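Local coordinates for protein condensin complex subunit 3 (PDB 5OQR) that serves as a regulatory subunit of condensin, the complex required to convert interphase chromatin into condensed, mitotic-like chromosomes, at residues R106-V111 with L145-E150; L422-I427 with M483-K488; Q611-N616 with A676-D681. All blocks are in the same frame, centred on the assembly; numbering follows the deposited sequence.

Contact 1 (R106-V111 with L145-E150); sequences RVVNCV and LSRLQE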
ATOM      1  N   ARG A 106      26.794 -23.488   8.739  1.00 86.43           N
ATOM      2  CA  ARG A 106      27.251 -24.110   7.502  1.00 82.66           C
ATOM      3  C   ARG A 106      27.707 -25.547   7.725  1.00 87.14           C
ATOM      4  O   ARG A 106      27.453 -26.416   6.884  1.00 96.04           O
ATOM      5  CB  ARG A 106      28.386 -23.291   6.892  1.00 83.14           C
ATOM      6  CG  ARG A 106      28.025 -21.848   6.586  1.00 86.97           C
ATOM      7  CD  ARG A 106      29.038 -21.229   5.638  1.00 92.13           C
ATOM      8  NE  ARG A 106      28.825 -19.797   5.444  1.00 93.57           N
ATOM      9  CZ  ARG A 106      29.573 -19.030   4.658  1.00 98.10           C
ATOM     10  NH1 ARG A 106      29.307 -17.737   4.541  1.00 97.32           N
ATOM     11  NH2 ARG A 106      30.589 -19.554   3.983  1.00105.20           N
ATOM     12  N   VAL A 107      28.375 -25.819   8.847  1.00 91.52           N
ATOM     13  CA  VAL A 107      28.976 -27.134   9.044  1.00102.06           C
ATOM     14  C   VAL A 107      27.904 -28.181   9.324  1.00 97.38           C
ATOM     15  O   VAL A 107      27.934 -29.280   8.758  1.00 94.07           O
ATOM     16  CB  VAL A 107      30.028 -27.078  10.167  1.00 94.98           C
ATOM     17  CG1 VAL A 107      30.651 -28.450  10.383  1.00101.84           C
ATOM     18  CG2 VAL A 107      31.109 -26.064   9.826  1.00 92.10           C
ATOM     19  N   VAL A 108      26.946 -27.868  10.201  1.00 96.18           N
ATOM     20  CA  VAL A 108      25.889 -28.831  10.495  1.00101.72           C
ATOM     21  C   VAL A 108      25.143 -29.203   9.224  1.00113.02           C
ATOM     22  O   VAL A 108      24.690 -30.344   9.070  1.00116.03           O
ATOM     23  CB  VAL A 108      24.926 -28.281  11.566  1.00 83.01           C
ATOM     24  CG1 VAL A 108      24.089 -27.127  11.013  1.00 86.98           C
ATOM     25  CG2 VAL A 108      24.027 -29.391  12.086  1.00 85.21           C
ATOM     26  N   ASN A 109      25.007 -28.257   8.294  1.00109.28           N
ATOM     27  CA  ASN A 109      24.327 -28.526   7.034  1.00112.96           C
ATOM     28  C   ASN A 109      25.034 -29.588   6.202  1.00117.34           C
ATOM     29  O   ASN A 109      24.436 -30.102   5.250  1.00120.38           O
ATOM     30  CB  ASN A 109      24.210 -27.232   6.226  1.00109.87           C
ATOM     31  CG  ASN A 109      23.377 -27.402   4.971  1.00104.72           C
ATOM     32  OD1 ASN A 109      22.323 -28.037   4.994  1.00101.70           O
ATOM     33  ND2 ASN A 109      23.852 -26.839   3.867  1.00 94.90           N
ATOM     34  N   CYS A 110      26.281 -29.930   6.534  1.00115.47           N
ATOM     35  CA  CYS A 110      27.027 -30.916   5.762  1.00115.76           C
ATOM     36  C   CYS A 110      26.541 -32.341   5.983  1.00118.70           C
ATOM     37  O   CYS A 110      26.928 -33.231   5.221  1.00120.50           O
ATOM     38  CB  CYS A 110      28.515 -30.821   6.103  1.00111.58           C
ATOM     39  SG  CYS A 110      29.290 -29.286   5.556  1.00 89.90           S
ATOM     40  N   VAL A 111      25.710 -32.583   6.999  1.00121.47           N
ATOM     41  CA  VAL A 111      25.156 -33.910   7.239  1.00127.30           C
ATOM     42  C   VAL A 111      24.033 -33.772   8.253  1.00131.73           C
ATOM     43  O   VAL A 111      23.959 -32.776   8.979  1.00136.48           O
ATOM     44  CB  VAL A 111      26.264 -34.882   7.728  1.00131.35           C
ATOM     45  CG1 VAL A 111      26.692 -34.554   9.157  1.00123.05           C
ATOM     46  CG2 VAL A 111      25.803 -36.329   7.608  1.00126.74           C
ATOM     47  N   LEU A 145      19.974 -22.344  13.566  1.00 86.08           N
ATOM     48  CA  LEU A 145      18.874 -22.977  14.280  1.00 89.19           C
ATOM     49  C   LEU A 145      17.907 -23.652  13.315  1.00 90.30           C
ATOM     50  O   LEU A 145      17.386 -24.736  13.603  1.00 87.04           O
ATOM     51  CB  LEU A 145      18.154 -21.934  15.135  1.00 88.95           C
ATOM     52  CG  LEU A 145      17.422 -22.466  16.365  1.00 93.20           C
ATOM     53  CD1 LEU A 145      17.239 -21.359  17.382  1.00105.06           C
ATOM     54  CD2 LEU A 145      16.085 -23.050  15.992  1.00 98.96           C
ATOM     55  N   SER A 146      17.668 -23.036  12.156  1.00 90.46           N
ATOM     56  CA  SER A 146      16.755 -23.609  11.173  1.00 88.91           C
ATOM     57  C   SER A 146      17.194 -24.987  10.695  1.00 89.12           C
ATOM     58  O   SER A 146      16.425 -25.651   9.993  1.00 96.62           O
ATOM     59  CB  SER A 146      16.623 -22.671   9.972  1.00 89.27           C
ATOM     60  OG  SER A 146      17.860 -22.524   9.301  1.00 92.53           O
ATOM     61  N   ARG A 147      18.402 -25.427  11.041  1.00 85.33           N
ATOM     62  CA  ARG A 147      18.852 -26.764  10.682  1.00 86.55           C
ATOM     63  C   ARG A 147      18.347 -27.836  11.638  1.00 93.33           C
ATOM     64  O   ARG A 147      18.557 -29.025  11.375  1.00 95.19           O
ATOM     65  CB  ARG A 147      20.381 -26.796  10.631  1.00 89.31           C
ATOM     66  CG  ARG A 147      20.971 -25.935   9.529  1.00 91.08           C
ATOM     67  CD  ARG A 147      20.773 -26.574   8.162  1.00 97.76           C
ATOM     68  NE  ARG A 147      20.970 -25.619   7.075  1.00101.72           N
ATOM     69  CZ  ARG A 147      19.999 -24.925   6.485  1.00102.38           C
ATOM     70  NH1 ARG A 147      18.735 -25.069   6.863  1.00 98.37           N
ATOM     71  NH2 ARG A 147      20.293 -24.082   5.504  1.00102.13           N
ATOM     72  N   LEU A 148      17.690 -27.448  12.732  1.00 98.03           N
ATOM     73  CA  LEU A 148      17.129 -28.389  13.695  1.00107.69           C
ATOM     74  C   LEU A 148      15.613 -28.249  13.788  1.00112.37           C
ATOM     75  O   LEU A 148      15.023 -28.484  14.845  1.00113.90           O
ATOM     76  CB  LEU A 148      17.767 -28.193  15.069  1.00106.90           C
ATOM     77  CG  LEU A 148      19.291 -28.314  15.137  1.00103.42           C
ATOM     78  CD1 LEU A 148      19.777 -28.041  16.551  1.00118.11           C
ATOM     79  CD2 LEU A 148      19.754 -29.686  14.672  1.00115.59           C
ATOM     80  N   GLN A 149      14.970 -27.867  12.689  1.00108.97           N
ATOM     81  CA  GLN A 149      13.526 -27.685  12.694  1.00111.84           C
ATOM     82  C   GLN A 149      12.818 -29.027  12.821  1.00109.61           C
ATOM     83  O   GLN A 149      13.189 -30.008  12.169  1.00 99.03           O
ATOM     84  CB  GLN A 149      13.078 -26.969  11.421  1.00121.67           C
ATOM     85  CG  GLN A 149      13.501 -25.510  11.359  1.00121.31           C
ATOM     86  CD  GLN A 149      12.935 -24.775  10.156  1.00105.85           C
ATOM     87  OE1 GLN A 149      12.594 -23.597  10.244  1.00 99.84           O
ATOM     88  NE2 GLN A 149      12.838 -25.464   9.025  1.00109.84           N
ATOM     89  N   GLU A 150      11.784 -29.057  13.659  1.00107.08           N
ATOM     90  CA  GLU A 150      11.036 -30.279  13.943  1.00112.29           C
ATOM     91  C   GLU A 150      11.962 -31.481  14.096  1.00112.72           C
ATOM     92  O   GLU A 150      12.759 -31.547  15.033  1.00107.34           O
ATOM     93  CB  GLU A 150      10.006 -30.549  12.842  1.00120.77           C
ATOM     94  CG  GLU A 150       8.717 -29.733  12.979  1.00123.97           C
ATOM     95  CD  GLU A 150       7.452 -30.575  12.878  1.00117.69           C
ATOM     96  OE1 GLU A 150       7.554 -31.800  12.652  1.00110.96           O
ATOM     97  OE2 GLU A 150       6.347 -30.007  13.027  1.00106.25           O
TER

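Contact 2 (L422-I427 with M483-K488); sequences LLVEII and MVDMLK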
ATOM      1  N   LEU A 422     -34.910  10.098 -25.314  1.00 36.02           N
ATOM      2  CA  LEU A 422     -35.086   8.652 -25.354  1.00 41.70           C
ATOM      3  C   LEU A 422     -35.284   8.084 -23.957  1.00 39.71           C
ATOM      4  O   LEU A 422     -36.234   7.335 -23.707  1.00 44.78           O
ATOM      5  CB  LEU A 422     -33.881   8.004 -26.032  1.00 47.72           C
ATOM      6  CG  LEU A 422     -33.841   6.475 -26.024  1.00 49.30           C
ATOM      7  CD1 LEU A 422     -35.094   5.895 -26.657  1.00 42.40           C
ATOM      8  CD2 LEU A 422     -32.598   5.983 -26.743  1.00 39.67           C
ATOM      9  N   LEU A 423     -34.392   8.428 -23.026  1.00 40.24           N
ATOM     10  CA  LEU A 423     -34.438   7.808 -21.709  1.00 35.76           C
ATOM     11  C   LEU A 423     -35.666   8.247 -20.921  1.00 36.10           C
ATOM     12  O   LEU A 423     -36.139   7.502 -20.058  1.00 39.98           O
ATOM     13  CB  LEU A 423     -33.154   8.128 -20.942  1.00 35.19           C
ATOM     14  CG  LEU A 423     -32.934   7.413 -19.606  1.00 36.91           C
ATOM     15  CD1 LEU A 423     -33.219   5.923 -19.698  1.00 37.39           C
ATOM     16  CD2 LEU A 423     -31.510   7.631 -19.152  1.00 44.45           C
ATOM     17  N   VAL A 424     -36.197   9.438 -21.198  1.00 38.47           N
ATOM     18  CA  VAL A 424     -37.455   9.841 -20.578  1.00 35.68           C
ATOM     19  C   VAL A 424     -38.607   9.019 -21.139  1.00 40.21           C
ATOM     20  O   VAL A 424     -39.513   8.612 -20.402  1.00 46.58           O
ATOM     21  CB  VAL A 424     -37.689  11.351 -20.764  1.00 43.96           C
ATOM     22  CG1 VAL A 424     -39.120  11.732 -20.397  1.00 34.41           C
ATOM     23  CG2 VAL A 424     -36.713  12.141 -19.908  1.00 41.69           C
ATOM     24  N   GLU A 425     -38.600   8.767 -22.451  1.00 39.10           N
ATOM     25  CA  GLU A 425     -39.610   7.893 -23.036  1.00 39.04           C
ATOM     26  C   GLU A 425     -39.580   6.523 -22.376  1.00 33.34           C
ATOM     27  O   GLU A 425     -40.618   5.995 -21.966  1.00 38.57           O
ATOM     28  CB  GLU A 425     -39.391   7.771 -24.544  1.00 39.92           C
ATOM     29  CG  GLU A 425     -39.628   9.058 -25.311  1.00 48.60           C
ATOM     30  CD  GLU A 425     -39.114   8.989 -26.736  1.00 60.77           C
ATOM     31  OE1 GLU A 425     -38.606   7.920 -27.134  1.00 65.62           O
ATOM     32  OE2 GLU A 425     -39.215  10.004 -27.459  1.00 61.93           O
ATOM     33  N   ILE A 426     -38.388   5.938 -22.252  1.00 35.97           N
ATOM     34  CA  ILE A 426     -38.254   4.642 -21.594  1.00 34.27           C
ATOM     35  C   ILE A 426     -38.808   4.711 -20.177  1.00 37.02           C
ATOM     36  O   ILE A 426     -39.614   3.871 -19.764  1.00 43.37           O
ATOM     37  CB  ILE A 426     -36.783   4.186 -21.604  1.00 29.99           C
ATOM     38  CG1 ILE A 426     -36.300   3.993 -23.043  1.00 30.87           C
ATOM     39  CG2 ILE A 426     -36.611   2.896 -20.806  1.00 33.23           C
ATOM     40  CD1 ILE A 426     -34.841   3.627 -23.169  1.00 31.96           C
ATOM     41  N   ILE A 427     -38.385   5.719 -19.412  1.00 39.80           N
ATOM     42  CA  ILE A 427     -38.806   5.822 -18.019  1.00 38.38           C
ATOM     43  C   ILE A 427     -40.322   5.917 -17.925  1.00 39.12           C
ATOM     44  O   ILE A 427     -40.938   5.342 -17.020  1.00 45.20           O
ATOM     45  CB  ILE A 427     -38.119   7.023 -17.342  1.00 42.88           C
ATOM     46  CG1 ILE A 427     -36.631   6.729 -17.137  1.00 33.46           C
ATOM     47  CG2 ILE A 427     -38.771   7.340 -15.996  1.00 41.55           C
ATOM     48  CD1 ILE A 427     -35.816   7.920 -16.691  1.00 31.10           C
ATOM     49  N   MET A 483     -36.162  18.037 -17.069  1.00 37.35           N
ATOM     50  CA  MET A 483     -35.913  18.122 -15.634  1.00 39.93           C
ATOM     51  C   MET A 483     -37.193  18.403 -14.864  1.00 38.51           C
ATOM     52  O   MET A 483     -37.533  17.679 -13.923  1.00 41.06           O
ATOM     53  CB  MET A 483     -34.886  19.209 -15.346  1.00 49.77           C
ATOM     54  CG  MET A 483     -33.522  18.874 -15.857  1.00 53.88           C
ATOM     55  SD  MET A 483     -32.439  20.298 -15.922  1.00 57.15           S
ATOM     56  CE  MET A 483     -30.997  19.479 -16.556  1.00 64.88           C
ATOM     57  N   VAL A 484     -37.905  19.469 -15.233  1.00 35.63           N
ATOM     58  CA  VAL A 484     -39.137  19.809 -14.526  1.00 40.90           C
ATOM     59  C   VAL A 484     -40.078  18.618 -14.527  1.00 40.48           C
ATOM     60  O   VAL A 484     -40.824  18.402 -13.565  1.00 40.30           O
ATOM     61  CB  VAL A 484     -39.797  21.055 -15.153  1.00 47.78           C
ATOM     62  CG1 VAL A 484     -41.030  21.455 -14.361  1.00 51.14           C
ATOM     63  CG2 VAL A 484     -38.820  22.219 -15.205  1.00 58.82           C
ATOM     64  N   ASP A 485     -40.049  17.818 -15.594  1.00 40.79           N
ATOM     65  CA  ASP A 485     -40.876  16.620 -15.658  1.00 40.77           C
ATOM     66  C   ASP A 485     -40.422  15.589 -14.630  1.00 39.44           C
ATOM     67  O   ASP A 485     -41.208  15.156 -13.781  1.00 38.16           O
ATOM     68  CB  ASP A 485     -40.828  16.033 -17.069  1.00 49.35           C
ATOM     69  CG  ASP A 485     -41.904  14.990 -17.303  1.00 53.15           C
ATOM     70  OD1 ASP A 485     -41.693  14.094 -18.143  1.00 51.63           O
ATOM     71  OD2 ASP A 485     -42.963  15.066 -16.644  1.00 61.02           O
ATOM     72  N   MET A 486     -39.153  15.180 -14.696  1.00 40.30           N
ATOM     73  CA  MET A 486     -38.646  14.198 -13.742  1.00 34.04           C
ATOM     74  C   MET A 486     -38.835  14.675 -12.308  1.00 31.01           C
ATOM     75  O   MET A 486     -39.126  13.873 -11.413  1.00 31.67           O
ATOM     76  CB  MET A 486     -37.168  13.909 -14.010  1.00 39.37           C
ATOM     77  CG  MET A 486     -36.848  13.482 -15.438  1.00 48.66           C
ATOM     78  SD  MET A 486     -38.018  12.294 -16.107  1.00 45.60           S
ATOM     79  CE  MET A 486     -37.640  10.907 -15.077  1.00 38.51           C
ATOM     80  N   LEU A 487     -38.674  15.976 -12.067  1.00 33.01           N
ATOM     81  CA  LEU A 487     -38.875  16.510 -10.725  1.00 34.84           C
ATOM     82  C   LEU A 487     -40.324  16.345 -10.284  1.00 38.00           C
ATOM     83  O   LEU A 487     -40.606  15.768  -9.228  1.00 39.43           O
ATOM     84  CB  LEU A 487     -38.460  17.982 -10.683  1.00 39.08           C
ATOM     85  CG  LEU A 487     -36.962  18.294 -10.668  1.00 33.86           C
ATOM     86  CD1 LEU A 487     -36.744  19.785 -10.814  1.00 30.35           C
ATOM     87  CD2 LEU A 487     -36.304  17.791  -9.395  1.00 36.50           C
ATOM     88  N   LYS A 488     -41.264  16.849 -11.086  1.00 39.38           N
ATOM     89  CA  LYS A 488     -42.670  16.804 -10.698  1.00 41.42           C
ATOM     90  C   LYS A 488     -43.190  15.375 -10.643  1.00 40.02           C
ATOM     91  O   LYS A 488     -43.966  15.025  -9.748  1.00 40.93           O
ATOM     92  CB  LYS A 488     -43.515  17.632 -11.668  1.00 47.09           C
ATOM     93  CG  LYS A 488     -43.275  19.128 -11.582  1.00 64.53           C
ATOM     94  CD  LYS A 488     -44.423  19.927 -12.189  1.00 79.06           C
ATOM     95  CE  LYS A 488     -44.433  19.866 -13.708  1.00 82.42           C
ATOM     96  NZ  LYS A 488     -44.877  21.162 -14.297  1.00 83.24           N
TER

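Contact 3 (Q611-N616 with A676-D681); sequences QYFEPN and AQQMLD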
ATOM      1  N   GLN A 611      -7.375  14.876  14.095  1.00 44.50           N
ATOM      2  CA  GLN A 611      -8.104  13.628  13.904  1.00 42.05           C
ATOM      3  C   GLN A 611      -7.229  12.577  13.236  1.00 38.57           C
ATOM      4  O   GLN A 611      -7.254  11.403  13.618  1.00 45.63           O
ATOM      5  CB  GLN A 611      -9.357  13.885  13.070  1.00 45.55           C
ATOM      6  CG  GLN A 611     -10.459  12.872  13.288  1.00 36.73           C
ATOM      7  CD  GLN A 611     -11.204  13.106  14.580  1.00 43.07           C
ATOM      8  OE1 GLN A 611     -11.650  14.218  14.858  1.00 43.17           O
ATOM      9  NE2 GLN A 611     -11.336  12.061  15.385  1.00 49.14           N
ATOM     10  N   TYR A 612      -6.448  12.983  12.235  1.00 34.85           N
ATOM     11  CA  TYR A 612      -5.598  12.040  11.517  1.00 33.10           C
ATOM     12  C   TYR A 612      -4.637  11.323  12.459  1.00 40.47           C
ATOM     13  O   TYR A 612      -4.355  10.133  12.280  1.00 50.18           O
ATOM     14  CB  TYR A 612      -4.831  12.777  10.421  1.00 37.62           C
ATOM     15  CG  TYR A 612      -3.799  11.939   9.707  1.00 38.65           C
ATOM     16  CD1 TYR A 612      -4.175  10.875   8.902  1.00 44.49           C
ATOM     17  CD2 TYR A 612      -2.447  12.223   9.824  1.00 39.83           C
ATOM     18  CE1 TYR A 612      -3.234  10.108   8.243  1.00 42.08           C
ATOM     19  CE2 TYR A 612      -1.498  11.465   9.168  1.00 45.35           C
ATOM     20  CZ  TYR A 612      -1.898  10.410   8.378  1.00 42.05           C
ATOM     21  OH  TYR A 612      -0.957   9.652   7.723  1.00 42.54           O
ATOM     22  N   PHE A 613      -4.124  12.026  13.464  1.00 47.49           N
ATOM     23  CA  PHE A 613      -3.192  11.446  14.421  1.00 45.96           C
ATOM     24  C   PHE A 613      -3.856  11.052  15.733  1.00 42.93           C
ATOM     25  O   PHE A 613      -3.174  10.533  16.621  1.00 45.70           O
ATOM     26  CB  PHE A 613      -2.051  12.428  14.711  1.00 38.47           C
ATOM     27  CG  PHE A 613      -1.080  12.593  13.575  1.00 36.71           C
ATOM     28  CD1 PHE A 613      -0.317  11.527  13.137  1.00 38.82           C
ATOM     29  CD2 PHE A 613      -0.918  13.820  12.959  1.00 37.81           C
ATOM     30  CE1 PHE A 613       0.578  11.677  12.098  1.00 38.75           C
ATOM     31  CE2 PHE A 613      -0.023  13.978  11.922  1.00 37.74           C
ATOM     32  CZ  PHE A 613       0.727  12.903  11.492  1.00 35.92           C
ATOM     33  N   GLU A 614      -5.155  11.278  15.878  1.00 45.13           N
ATOM     34  CA  GLU A 614      -5.804  11.043  17.158  1.00 53.44           C
ATOM     35  C   GLU A 614      -5.905   9.543  17.437  1.00 65.10           C
ATOM     36  O   GLU A 614      -6.168   8.758  16.523  1.00 55.31           O
ATOM     37  CB  GLU A 614      -7.197  11.670  17.175  1.00 53.64           C
ATOM     38  CG  GLU A 614      -7.903  11.542  18.511  1.00 59.17           C
ATOM     39  CD  GLU A 614      -9.056  12.507  18.656  1.00 68.48           C
ATOM     40  OE1 GLU A 614      -9.469  12.759  19.807  1.00 71.51           O
ATOM     41  OE2 GLU A 614      -9.541  13.019  17.624  1.00 77.11           O
ATOM     42  N   PRO A 615      -5.700   9.113  18.687  1.00 73.65           N
ATOM     43  CA  PRO A 615      -5.799   7.673  18.978  1.00 73.43           C
ATOM     44  C   PRO A 615      -7.193   7.102  18.793  1.00 67.03           C
ATOM     45  O   PRO A 615      -7.316   5.944  18.375  1.00 72.07           O
ATOM     46  CB  PRO A 615      -5.340   7.579  20.441  1.00 69.68           C
ATOM     47  CG  PRO A 615      -5.492   8.956  20.986  1.00 66.04           C
ATOM     48  CD  PRO A 615      -5.188   9.863  19.848  1.00 66.88           C
ATOM     49  N   ASN A 616      -8.249   7.860  19.091  1.00 61.34           N
ATOM     50  CA  ASN A 616      -9.597   7.311  18.980  1.00 64.60           C
ATOM     51  C   ASN A 616      -9.954   6.948  17.544  1.00 68.48           C
ATOM     52  O   ASN A 616     -10.930   6.223  17.324  1.00 71.83           O
ATOM     53  CB  ASN A 616     -10.626   8.298  19.540  1.00 67.85           C
ATOM     54  CG  ASN A 616     -10.799   9.534  18.673  1.00 60.43           C
ATOM     55  OD1 ASN A 616     -10.221   9.646  17.593  1.00 59.52           O
ATOM     56  ND2 ASN A 616     -11.612  10.470  19.146  1.00 63.11           N
ATOM     57  N   ALA A 676       5.495  14.721  15.121  1.00 43.49           N
ATOM     58  CA  ALA A 676       6.152  16.000  14.877  1.00 39.75           C
ATOM     59  C   ALA A 676       7.056  15.935  13.655  1.00 34.02           C
ATOM     60  O   ALA A 676       7.082  16.864  12.841  1.00 36.26           O
ATOM     61  CB  ALA A 676       6.951  16.421  16.108  1.00 51.37           C
ATOM     62  N   GLN A 677       7.811  14.846  13.508  1.00 34.38           N
ATOM     63  CA  GLN A 677       8.678  14.714  12.345  1.00 38.01           C
ATOM     64  C   GLN A 677       7.871  14.639  11.057  1.00 43.28           C
ATOM     65  O   GLN A 677       8.316  15.135  10.016  1.00 43.12           O
ATOM     66  CB  GLN A 677       9.570  13.482  12.496  1.00 42.08           C
ATOM     67  CG  GLN A 677      10.617  13.338  11.407  1.00 44.01           C
ATOM     68  CD  GLN A 677      11.489  14.570  11.273  1.00 50.11           C
ATOM     69  OE1 GLN A 677      12.255  14.905  12.176  1.00 49.20           O
ATOM     70  NE2 GLN A 677      11.369  15.259  10.145  1.00 55.22           N
ATOM     71  N   GLN A 678       6.686  14.026  11.102  1.00 44.97           N
ATOM     72  CA  GLN A 678       5.806  14.028   9.939  1.00 37.80           C
ATOM     73  C   GLN A 678       5.406  15.448   9.565  1.00 40.48           C
ATOM     74  O   GLN A 678       5.584  15.876   8.419  1.00 37.32           O
ATOM     75  CB  GLN A 678       4.566  13.180  10.221  1.00 41.88           C
ATOM     76  CG  GLN A 678       4.679  11.735   9.771  1.00 60.04           C
ATOM     77  CD  GLN A 678       4.268  11.544   8.325  1.00 68.21           C
ATOM     78  OE1 GLN A 678       4.920  12.045   7.409  1.00 62.49           O
ATOM     79  NE2 GLN A 678       3.173  10.820   8.113  1.00 58.99           N
ATOM     80  N   MET A 679       4.862  16.197  10.526  1.00 39.19           N
ATOM     81  CA  MET A 679       4.490  17.582  10.260  1.00 36.83           C
ATOM     82  C   MET A 679       5.680  18.396   9.773  1.00 35.85           C
ATOM     83  O   MET A 679       5.512  19.314   8.963  1.00 40.08           O
ATOM     84  CB  MET A 679       3.909  18.222  11.518  1.00 42.65           C
ATOM     85  CG  MET A 679       2.741  17.490  12.149  1.00 29.97           C
ATOM     86  SD  MET A 679       1.856  18.594  13.266  1.00 45.92           S
ATOM     87  CE  MET A 679       0.971  17.442  14.298  1.00 49.84           C
ATOM     88  N   LEU A 680       6.885  18.090  10.258  1.00 34.91           N
ATOM     89  CA  LEU A 680       8.066  18.824   9.819  1.00 37.34           C
ATOM     90  C   LEU A 680       8.416  18.497   8.375  1.00 34.85           C
ATOM     91  O   LEU A 680       8.837  19.379   7.618  1.00 35.13           O
ATOM     92  CB  LEU A 680       9.248  18.516  10.739  1.00 40.60           C
ATOM     93  CG  LEU A 680       9.242  19.215  12.099  1.00 37.97           C
ATOM     94  CD1 LEU A 680      10.321  18.637  12.991  1.00 38.80           C
ATOM     95  CD2 LEU A 680       9.436  20.714  11.934  1.00 39.15           C
ATOM     96  N   ASP A 681       8.260  17.236   7.975  1.00 39.98           N
ATOM     97  CA  ASP A 681       8.491  16.875   6.581  1.00 44.60           C
ATOM     98  C   ASP A 681       7.493  17.573   5.666  1.00 38.03           C
ATOM     99  O   ASP A 681       7.861  18.058   4.589  1.00 38.76           O
ATOM    100  CB  ASP A 681       8.407  15.361   6.414  1.00 48.08           C
ATOM    101  CG  ASP A 681       9.492  14.633   7.178  1.00 57.12           C
ATOM    102  OD1 ASP A 681       9.733  13.443   6.890  1.00 70.80           O
ATOM    103  OD2 ASP A 681      10.111  15.259   8.062  1.00 50.18           O
TER

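Contact 1 (R106-V111 with L145-E150)
R147 lies with its aliphatic chain against V108 and carries its guanidinium on toward N109, joining HEAT repeats 2 and 3 of the alpha-solenoid. The buried part of the contact is apolar: V108 CG1 stands 3.7 Å from R147 CG and equally near R147 CB, so one methyl rests on the first two side-chain carbons of the arginine. In V108 that methyl is held between the backbone N and the carbonyl carbon (chi1 70°), which turns it to R147. Further along, R147 NE passes 3.5 Å from N109 OD1, but the angle is too poor for a hydrogen bond, and the amide and guanidinium planes are turned 45° apart. R147 CD lies 3.8 Å from N109 OD1, and CB of the asparagine is close to the same part of the arginine chain. The bend at chi2 (-74°) swings the arginine beyond V108 to the exposed N109. An alanine in place of R147 would keep CB but would probably strip V108 CG1 of its CG neighbour and leave the N109 side chain freer to turn. Behind this first shell, V108 to V111 form a type I beta turn with N109 at its second position, and 145-150 follows helix 135-145. On that side S146 OG hydrogen-bonds V143 O, tying the residue before R147 back to the preceding helix. R147 also touches N182 of helix 173-182, and L148 packs on Y119 of helix 116-129, so both of these helices border the contact. Within 145-150, L148 N donates to L145 O at 2.9 Å, spanning S146 and R147.

Contact 2 (L422-I427 with M483-K488)
D485 O accepts a hydrogen bond from T489 OG1, one turn further along its helix, while D485 OD2 is hydrogen-bonded to a residue adjoining 483-488; the other carboxylate oxygen, OD1, faces V424 CG1 at 4.2 Å. No hydrogen bond crosses between the two segments, and the rest of the contact is apolar and carried by M486. Its sulfur reaches V424 CG2, with SD 4.0 Å from that methyl, as the valine and methionine side chains pass alongside, pointing opposite ways. The methyl beyond it sits at I427: M486 CE is 3.9 Å from I427 CG2 and as close to I427 CD1, so the methyls of both isoleucine branches meet it. Bends at chi2 (-43°) and chi3 (-68°) fold the methionine and bring its far end to the opposing helix. V424 and I427 are three residues apart and point to the same side, giving M486 two apolar partners on one helical face. The axes of the two short segments pass 11.8 Å apart, a spacing bridged by side-chain ends, and run nearly parallel at 24°. Helix 457-471 lies between 416-434 and 480-495 in sequence and lines this interface: its Y465 touches I427 and its V466 touches M486. On the other side of 422-427, helices 378-394 and 399-412 receive L422, continuing the layered stack of the alpha-solenoid.

Contact 3 (Q611-N616 with A676-D681)
F613 carries Y612 on one face of its ring, with Y612 CD2 3.5 Å above the plane and over the centre, and approaches helix 669-682 with its far end. There F613 CZ meets Q678 CB at 4.1 Å, while M679 CE stands 4.3 Å from F613 CD2; both approach the ring obliquely. The Q678 amide plane is turned 80° from the F613 ring, nearly perpendicular to it. A bend at chi2 (-87°) carries this amide past the phenylalanine to the tyrosine side, where Q678 NE2 lies 4.3 Å from Y612 OH, too far for a hydrogen bond. The two aromatic residues thus divide the work: F613 supplies most of the apolar cover, and Y612 merely brushes the glutamine. F613 CG is anti to its own carbonyl carbon (chi1 -72°), a setting that directs the ring at Q678 and M679. Just beyond F613 the chain leaves its helical course at E614, whose N donates a hydrogen bond to Q611 O. Outside the pair, Y612 makes a cation-pi contact with R624 and meets the ring of F631. M679 also packs on F649, L653 and L656 of helix 639-661, and P615 touches I659 of the same helix. Helix 639-661 thus borders both segments, as in the layered helix packing of an alpha-solenoid.

The contacts follow one another along the chain without overlap: contact 1 closes before contact 2 opens, and contact 2 before contact 3. Contacts 1 and 2 lie on opposite sides of the chain's centre, their own centres about 77 Å apart. The centre of contact 3 lies about 19 Å from that of the chain, about 46 Å from that of contact 1 and about 49 Å from that of contact 2. Contact 1 joins helix 94-108 to the loop after helix 135-145, while contacts 2 and 3 join pairs of helices in a strand-free fold. Joints spaced this widely fit an extended superhelix; contact 1 bridges two of its HEAT repeats, 2 and 3.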